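Local coordinates for protein O-methyltransferase (Bacillus halodurans, PDB 2GPY) that is a putative O-methyltransferase that probably transfers a methyl group, as in S-adenosylmethionine-dependent relatives of Rossmann-like fold, to an acceptor not yet identified, at residues B[114-118]-B[141-146]; B[150-154]-B[211-215]. All coordinates share one frame; numbering follows the deposited sequence.

Interaction 1. Residues B[114-118]-B[141-146]; sequences ALQLG and RFFDMY. With ZN (zinc ion), chain J.
L115 wedges its forked end between R141 and F142 on helix 139-146. Its CD1 sits 3.4 Å from F142 CD1, meeting the ring obliquely, while CD2 lies against the arginine, 3.6 Å from R141 NH1, with CG over one face of the guanidinium. A bend at chi3 (97°) folds the R141 chain back across the leucine at about a right angle. With an alanine here, the F142 ring would probably face a gap and the guanidinium would lose the leucine CG over its face. M145, a selenomethionine, comes next: its SE is 3.8 Å from L115 CD1 and also touches A114 O. The polar link is Y146 OH donating to A114 O, which lies at the ring's edge and in its plane; the modelled 2.4 Å is shorter than usual and doubtful in detail. A114 O also takes the amide of L117, and A114 CB packs on F142 CE1 at 3.8 Å. Farther out, I61 and I84 back A114 and Y146, and D144 binds a zinc ion together with H194. Here the loop following strand 107-111 packs against a helix on one face of the parallel strands, as in the alpha/beta layering of a Rossmann-like methyltransferase.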
ATOM      1  N   ALA B 114     -18.579  18.515   7.507  1.00 39.42           N
ATOM      2  CA  ALA B 114     -18.490  17.061   7.718  1.00 40.08           C
ATOM      3  C   ALA B 114     -18.851  16.616   9.129  1.00 41.08           C
ATOM      4  O   ALA B 114     -19.370  15.521   9.315  1.00 40.92           O
ATOM      5  CB  ALA B 114     -17.102  16.538   7.329  1.00 40.71           C
ATOM      6  N   LEU B 115     -18.573  17.463  10.115  1.00 41.92           N
ATOM      7  CA  LEU B 115     -18.829  17.119  11.518  1.00 43.39           C
ATOM      8  C   LEU B 115     -20.317  17.174  11.824  1.00 44.06           C
ATOM      9  O   LEU B 115     -20.765  16.665  12.839  1.00 44.35           O
ATOM     10  CB  LEU B 115     -18.044  18.045  12.437  1.00 43.35           C
ATOM     11  CG  LEU B 115     -16.908  17.439  13.273  1.00 44.70           C
ATOM     12  CD1 LEU B 115     -16.221  16.219  12.648  1.00 42.69           C
ATOM     13  CD2 LEU B 115     -15.906  18.519  13.627  1.00 46.30           C
ATOM     14  N   GLN B 116     -21.077  17.775  10.912  1.00 45.15           N
ATOM     15  CA  GLN B 116     -22.522  17.848  11.027  1.00 46.09           C
ATOM     16  C   GLN B 116     -23.232  16.856  10.098  1.00 46.20           C
ATOM     17  O   GLN B 116     -24.467  16.738  10.141  1.00 46.00           O
ATOM     18  CB  GLN B 116     -22.986  19.284  10.764  1.00 46.57           C
ATOM     19  CG  GLN B 116     -22.368  20.276  11.751  1.00 49.05           C
ATOM     20  CD  GLN B 116     -23.061  21.613  11.767  1.00 50.81           C
ATOM     21  OE1 GLN B 116     -23.743  21.939  12.731  1.00 53.25           O
ATOM     22  NE2 GLN B 116     -22.911  22.395  10.687  1.00 51.62           N
ATOM     23  N   LEU B 117     -22.450  16.143   9.285  1.00 45.91           N
ATOM     24  CA  LEU B 117     -22.982  15.249   8.244  1.00 46.38           C
ATOM     25  C   LEU B 117     -22.855  13.760   8.548  1.00 46.67           C
ATOM     26  O   LEU B 117     -23.139  12.926   7.686  1.00 46.56           O
ATOM     27  CB  LEU B 117     -22.312  15.530   6.889  1.00 46.13           C
ATOM     28  CG  LEU B 117     -22.708  16.785   6.101  1.00 46.87           C
ATOM     29  CD1 LEU B 117     -22.072  16.751   4.737  1.00 47.45           C
ATOM     30  CD2 LEU B 117     -24.217  16.961   5.983  1.00 47.20           C
ATOM     31  N   GLY B 118     -22.439  13.429   9.769  1.00 47.10           N
ATOM     32  CA  GLY B 118     -22.250  12.036  10.180  1.00 47.73           C
ATOM     33  C   GLY B 118     -23.472  11.151   9.968  1.00 48.10           C
ATOM     34  O   GLY B 118     -23.367  10.061   9.392  1.00 47.89           O
ATOM     35  N   ARG B 141     -11.141  14.907  14.921  1.00 38.88           N
ATOM     36  CA  ARG B 141     -12.592  14.737  14.996  1.00 38.31           C
ATOM     37  C   ARG B 141     -13.095  14.027  13.748  1.00 37.11           C
ATOM     38  O   ARG B 141     -13.955  13.155  13.849  1.00 35.94           O
ATOM     39  CB  ARG B 141     -13.324  16.079  15.186  1.00 38.18           C
ATOM     40  CG  ARG B 141     -13.061  16.727  16.537  1.00 41.93           C
ATOM     41  CD  ARG B 141     -14.014  17.876  16.740  1.00 46.57           C
ATOM     42  NE  ARG B 141     -15.169  17.461  17.534  1.00 51.38           N
ATOM     43  CZ  ARG B 141     -16.270  18.192  17.695  1.00 52.82           C
ATOM     44  NH1 ARG B 141     -16.392  19.375  17.090  1.00 52.80           N
ATOM     45  NH2 ARG B 141     -17.259  17.735  18.454  1.00 53.13           N
ATOM     46  N   PHE B 142     -12.529  14.366  12.579  1.00 36.40           N
ATOM     47  CA  PHE B 142     -12.899  13.682  11.342  1.00 36.72           C
ATOM     48  C   PHE B 142     -12.541  12.201  11.382  1.00 36.87           C
ATOM     49  O   PHE B 142     -13.320  11.342  10.926  1.00 37.06           O
ATOM     50  CB  PHE B 142     -12.205  14.293  10.117  1.00 36.82           C
ATOM     51  CG  PHE B 142     -12.663  15.678   9.782  1.00 39.97           C
ATOM     52  CD1 PHE B 142     -13.940  16.114  10.132  1.00 38.32           C
ATOM     53  CD2 PHE B 142     -11.815  16.542   9.094  1.00 40.68           C
ATOM     54  CE1 PHE B 142     -14.367  17.402   9.803  1.00 41.64           C
ATOM     55  CE2 PHE B 142     -12.234  17.853   8.778  1.00 40.53           C
ATOM     56  CZ  PHE B 142     -13.503  18.266   9.126  1.00 40.73           C
ATOM     57  N   PHE B 143     -11.347  11.915  11.895  1.00 36.53           N
ATOM     58  CA  PHE B 143     -10.908  10.532  12.059  1.00 36.99           C
ATOM     59  C   PHE B 143     -11.906   9.751  12.929  1.00 37.13           C
ATOM     60  O   PHE B 143     -12.392   8.704  12.517  1.00 36.48           O
ATOM     61  CB  PHE B 143      -9.492  10.444  12.647  1.00 36.87           C
ATOM     62  CG  PHE B 143      -8.927   9.029  12.673  1.00 37.01           C
ATOM     63  CD1 PHE B 143      -9.273   8.126  13.674  1.00 35.08           C
ATOM     64  CD2 PHE B 143      -8.079   8.601  11.679  1.00 34.74           C
ATOM     65  CE1 PHE B 143      -8.754   6.815  13.676  1.00 35.98           C
ATOM     66  CE2 PHE B 143      -7.560   7.299  11.663  1.00 37.23           C
ATOM     67  CZ  PHE B 143      -7.883   6.410  12.685  1.00 37.85           C
ATOM     68  N   ASP B 144     -12.213  10.270  14.116  1.00 37.65           N
ATOM     69  CA  ASP B 144     -13.090   9.551  15.055  1.00 38.16           C
ATOM     70  C   ASP B 144     -14.494   9.328  14.484  1.00 38.55           C
ATOM     71  O   ASP B 144     -15.103   8.271  14.684  1.00 37.66           O
ATOM     72  CB  ASP B 144     -13.161  10.307  16.386  1.00 38.55           C
ATOM     73  CG  ASP B 144     -11.940  10.045  17.268  1.00 41.71           C
ATOM     74  OD1 ASP B 144     -11.110   9.194  16.894  1.00 45.77           O
ATOM     75  OD2 ASP B 144     -11.797  10.678  18.329  1.00 40.48           O
HETATM   76  N   MSE B 145     -14.992  10.342  13.790  1.00 38.98           N
HETATM   77  CA  MSE B 145     -16.356  10.363  13.265  1.00 41.74           C
HETATM   78  C   MSE B 145     -16.570   9.440  12.070  1.00 40.13           C
HETATM   79  O   MSE B 145     -17.621   8.806  11.958  1.00 38.97           O
HETATM   80  CB  MSE B 145     -16.758  11.786  12.860  1.00 41.27           C
HETATM   81  CG  MSE B 145     -18.100  11.842  12.163  1.00 44.63           C
HETATM   82 SE   MSE B 145     -18.958  13.583  12.236  1.00 49.69          SE
HETATM   83  CE  MSE B 145     -19.106  13.759  14.188  1.00 47.11           C
ATOM     84  N   TYR B 146     -15.584   9.401  11.169  1.00 39.59           N
ATOM     85  CA  TYR B 146     -15.712   8.700   9.894  1.00 39.91           C
ATOM     86  C   TYR B 146     -14.997   7.357   9.812  1.00 40.85           C
ATOM     87  O   TYR B 146     -15.251   6.576   8.912  1.00 40.81           O
ATOM     88  CB  TYR B 146     -15.286   9.624   8.738  1.00 39.57           C
ATOM     89  CG  TYR B 146     -16.341  10.685   8.527  1.00 38.55           C
ATOM     90  CD1 TYR B 146     -17.531  10.364   7.905  1.00 38.18           C
ATOM     91  CD2 TYR B 146     -16.184  11.980   9.033  1.00 36.87           C
ATOM     92  CE1 TYR B 146     -18.547  11.319   7.742  1.00 39.02           C
ATOM     93  CE2 TYR B 146     -17.193  12.947   8.874  1.00 38.66           C
ATOM     94  CZ  TYR B 146     -18.377  12.592   8.233  1.00 39.70           C
ATOM     95  OH  TYR B 146     -19.392  13.511   8.043  1.00 41.87           O
TER
HETATM   96 ZN    ZN J 305     -10.108   7.994  18.253  0.75 38.81          ZN
HETATM   97  O   HOH W   1      -8.796   9.437  18.988  1.00 29.33           O

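Interaction 2. Residues B[150-154]-B[211-215]; sequences VRPGG and SIKRE
K213 and G154 set the backbone pairing between these segments. K213 N donates to G154 O at 2.9 Å in an almost straight bond (178° at the hydrogen). From the residue before G154, G153 N returns a bond to the same lysine's carbonyl, K213 O, at 2.8 Å, and this one is more bent. I212 CA adds a CH...O contact to the same G154 oxygen.

The side-chain bond is made by the K213 ammonium. With CG anti to the backbone N (chi1 -171°) and every later torsion extended, the chain runs past the carbonyls of R151 and V150 until NZ meets V150 O at 2.9 Å, in the carbonyl plane. S147 O accepts from NZ as well, so the charged end is gripped by two main-chain oxygens.

These bonds lie where strand 150-151 turns the corner into strand 154-159, which runs antiparallel to strand 208-213 in the otherwise mainly parallel sheet of this putative methyltransferase of Rossmann-like fold. The corner is a type II beta turn from R151 to G154, closed by G154 N to R151 O at 2.9 Å. G153 has a positive phi (85°), and a side chain there would jam against the preceding carbonyl oxygen and R151 NH1. R151 NH1 bonds P152 O at 3.0 Å, the oxygen lying out of the guanidinium plane, while R151 NE is held in a salt bridge to D128.

Van der Waals packing is lighter. P152 CB rests 4.2 Å from E215 CA, and V150 CG1 faces the K213 chain at 4.3 Å from CD. I212 CG2 lies beside the carbonyl oxygens of G153 and G154, and the I212 side chain also packs on K51 of the second subunit.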
ATOM      1  N   VAL B 150     -15.601   3.089   7.592  1.00 40.15           N
ATOM      2  CA  VAL B 150     -14.668   2.324   6.765  1.00 38.62           C
ATOM      3  C   VAL B 150     -14.791   0.809   7.107  1.00 38.32           C
ATOM      4  O   VAL B 150     -14.857   0.433   8.279  1.00 36.94           O
ATOM      5  CB  VAL B 150     -13.226   2.787   7.045  1.00 38.96           C
ATOM      6  CG1 VAL B 150     -12.179   1.912   6.297  1.00 36.00           C
ATOM      7  CG2 VAL B 150     -13.059   4.315   6.694  1.00 37.43           C
ATOM      8  N   ARG B 151     -14.810  -0.046   6.092  1.00 38.31           N
ATOM      9  CA  ARG B 151     -14.915  -1.509   6.304  1.00 39.27           C
ATOM     10  C   ARG B 151     -13.637  -2.051   6.955  1.00 38.69           C
ATOM     11  O   ARG B 151     -12.590  -1.455   6.803  1.00 38.27           O
ATOM     12  CB  ARG B 151     -15.151  -2.238   4.978  1.00 39.23           C
ATOM     13  CG  ARG B 151     -14.047  -2.067   3.976  1.00 41.57           C
ATOM     14  CD  ARG B 151     -13.942  -3.230   3.000  1.00 43.93           C
ATOM     15  NE  ARG B 151     -12.851  -3.001   2.039  1.00 42.29           N
ATOM     16  CZ  ARG B 151     -11.684  -3.636   2.066  1.00 44.80           C
ATOM     17  NH1 ARG B 151     -11.442  -4.559   3.002  1.00 43.33           N
ATOM     18  NH2 ARG B 151     -10.766  -3.361   1.149  1.00 46.94           N
ATOM     19  N   PRO B 152     -13.726  -3.168   7.709  1.00 39.35           N
ATOM     20  CA  PRO B 152     -12.520  -3.880   8.135  1.00 38.91           C
ATOM     21  C   PRO B 152     -11.647  -4.202   6.932  1.00 39.06           C
ATOM     22  O   PRO B 152     -12.159  -4.585   5.871  1.00 39.22           O
ATOM     23  CB  PRO B 152     -13.073  -5.168   8.762  1.00 39.48           C
ATOM     24  CG  PRO B 152     -14.420  -4.804   9.235  1.00 39.61           C
ATOM     25  CD  PRO B 152     -14.951  -3.792   8.252  1.00 39.65           C
ATOM     26  N   GLY B 153     -10.343  -3.995   7.082  1.00 39.01           N
ATOM     27  CA  GLY B 153      -9.399  -4.180   5.991  1.00 38.67           C
ATOM     28  C   GLY B 153      -9.278  -2.964   5.091  1.00 38.61           C
ATOM     29  O   GLY B 153      -8.386  -2.900   4.230  1.00 39.56           O
ATOM     30  N   GLY B 154     -10.169  -1.996   5.289  1.00 38.36           N
ATOM     31  CA  GLY B 154     -10.149  -0.758   4.534  1.00 37.14           C
ATOM     32  C   GLY B 154      -9.067   0.166   5.036  1.00 36.49           C
ATOM     33  O   GLY B 154      -8.368  -0.152   5.976  1.00 36.72           O
ATOM     34  N   SER B 211      -3.472   3.911   7.432  1.00 38.81           N
ATOM     35  CA  SER B 211      -3.997   3.158   8.562  1.00 38.35           C
ATOM     36  C   SER B 211      -4.886   2.059   8.026  1.00 37.98           C
ATOM     37  O   SER B 211      -5.872   2.333   7.344  1.00 38.37           O
ATOM     38  CB  SER B 211      -4.814   4.090   9.483  1.00 38.74           C
ATOM     39  OG  SER B 211      -4.036   5.210   9.870  1.00 39.98           O
ATOM     40  N   ILE B 212      -4.536   0.808   8.306  1.00 35.26           N
ATOM     41  CA  ILE B 212      -5.332  -0.299   7.830  1.00 34.83           C
ATOM     42  C   ILE B 212      -6.242  -0.813   8.952  1.00 34.75           C
ATOM     43  O   ILE B 212      -5.773  -1.229  10.010  1.00 33.27           O
ATOM     44  CB  ILE B 212      -4.441  -1.469   7.326  1.00 34.77           C
ATOM     45  CG1 ILE B 212      -3.345  -0.930   6.376  1.00 33.78           C
ATOM     46  CG2 ILE B 212      -5.304  -2.544   6.642  1.00 33.88           C
ATOM     47  CD1 ILE B 212      -2.446  -2.074   5.794  1.00 35.71           C
ATOM     48  N   LYS B 213      -7.537  -0.812   8.682  1.00 34.21           N
ATOM     49  CA  LYS B 213      -8.520  -1.129   9.712  1.00 35.12           C
ATOM     50  C   LYS B 213      -8.489  -2.608  10.036  1.00 36.12           C
ATOM     51  O   LYS B 213      -8.593  -3.465   9.145  1.00 35.25           O
ATOM     52  CB  LYS B 213      -9.919  -0.678   9.293  1.00 34.74           C
ATOM     53  CG  LYS B 213     -10.936  -0.789  10.433  1.00 35.44           C
ATOM     54  CD  LYS B 213     -12.178  -0.005  10.136  1.00 34.38           C
ATOM     55  CE  LYS B 213     -13.009   0.136  11.407  1.00 33.29           C
ATOM     56  NZ  LYS B 213     -14.279   0.846  11.102  1.00 33.64           N
ATOM     57  N   ARG B 214      -8.324  -2.895  11.335  1.00 37.78           N
ATOM     58  CA  ARG B 214      -8.253  -4.265  11.829  1.00 39.35           C
ATOM     59  C   ARG B 214      -9.636  -4.886  11.845  1.00 40.07           C
ATOM     60  O   ARG B 214     -10.650  -4.172  11.866  1.00 40.21           O
ATOM     61  CB  ARG B 214      -7.638  -4.319  13.233  1.00 39.75           C
ATOM     62  CG  ARG B 214      -6.161  -3.974  13.271  1.00 43.20           C
ATOM     63  CD  ARG B 214      -5.515  -4.387  14.585  1.00 49.41           C
ATOM     64  NE  ARG B 214      -4.072  -4.174  14.518  1.00 55.43           N
ATOM     65  CZ  ARG B 214      -3.451  -3.071  14.936  1.00 57.94           C
ATOM     66  NH1 ARG B 214      -4.146  -2.085  15.485  1.00 59.04           N
ATOM     67  NH2 ARG B 214      -2.130  -2.964  14.823  1.00 59.59           N
ATOM     68  N   GLU B 215      -9.669  -6.217  11.844  1.00 40.89           N
ATOM     69  CA  GLU B 215     -10.911  -6.976  11.817  1.00 42.32           C
ATOM     70  C   GLU B 215     -11.819  -6.704  13.023  1.00 42.91           C
ATOM     71  O   GLU B 215     -11.458  -6.974  14.170  1.00 43.65           O
ATOM     72  CB  GLU B 215     -10.601  -8.472  11.696  1.00 42.40           C
ATOM     73  CG  GLU B 215     -11.807  -9.377  11.891  1.00 44.31           C
ATOM     74  CD  GLU B 215     -11.824 -10.528  10.912  1.00 45.46           C
ATOM     75  OE1 GLU B 215     -11.169 -10.413   9.848  1.00 47.50           O
ATOM     76  OE2 GLU B 215     -12.490 -11.542  11.194  1.00 47.79           O
TER

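How the interactions relate
Interaction 1 closes before interaction 2 opens: helix 139-146 leads into strand 150-151, and the two centres lie about 17 Å apart. Both are partly buried, each with inner residues and a surface fringe, but they join different elements. Interaction 1 packs a loop against a helix on one face of the parallel strands, mostly through side chains, with one tyrosine hydroxyl as its polar link. Interaction 2 lies at the end of the sheet, where main-chain bonds pair a turn with the antiparallel strand 208-213 and a lysine adds the polar tie. S147, just past the helix of interaction 1, supplies a carbonyl to the lysine of interaction 2.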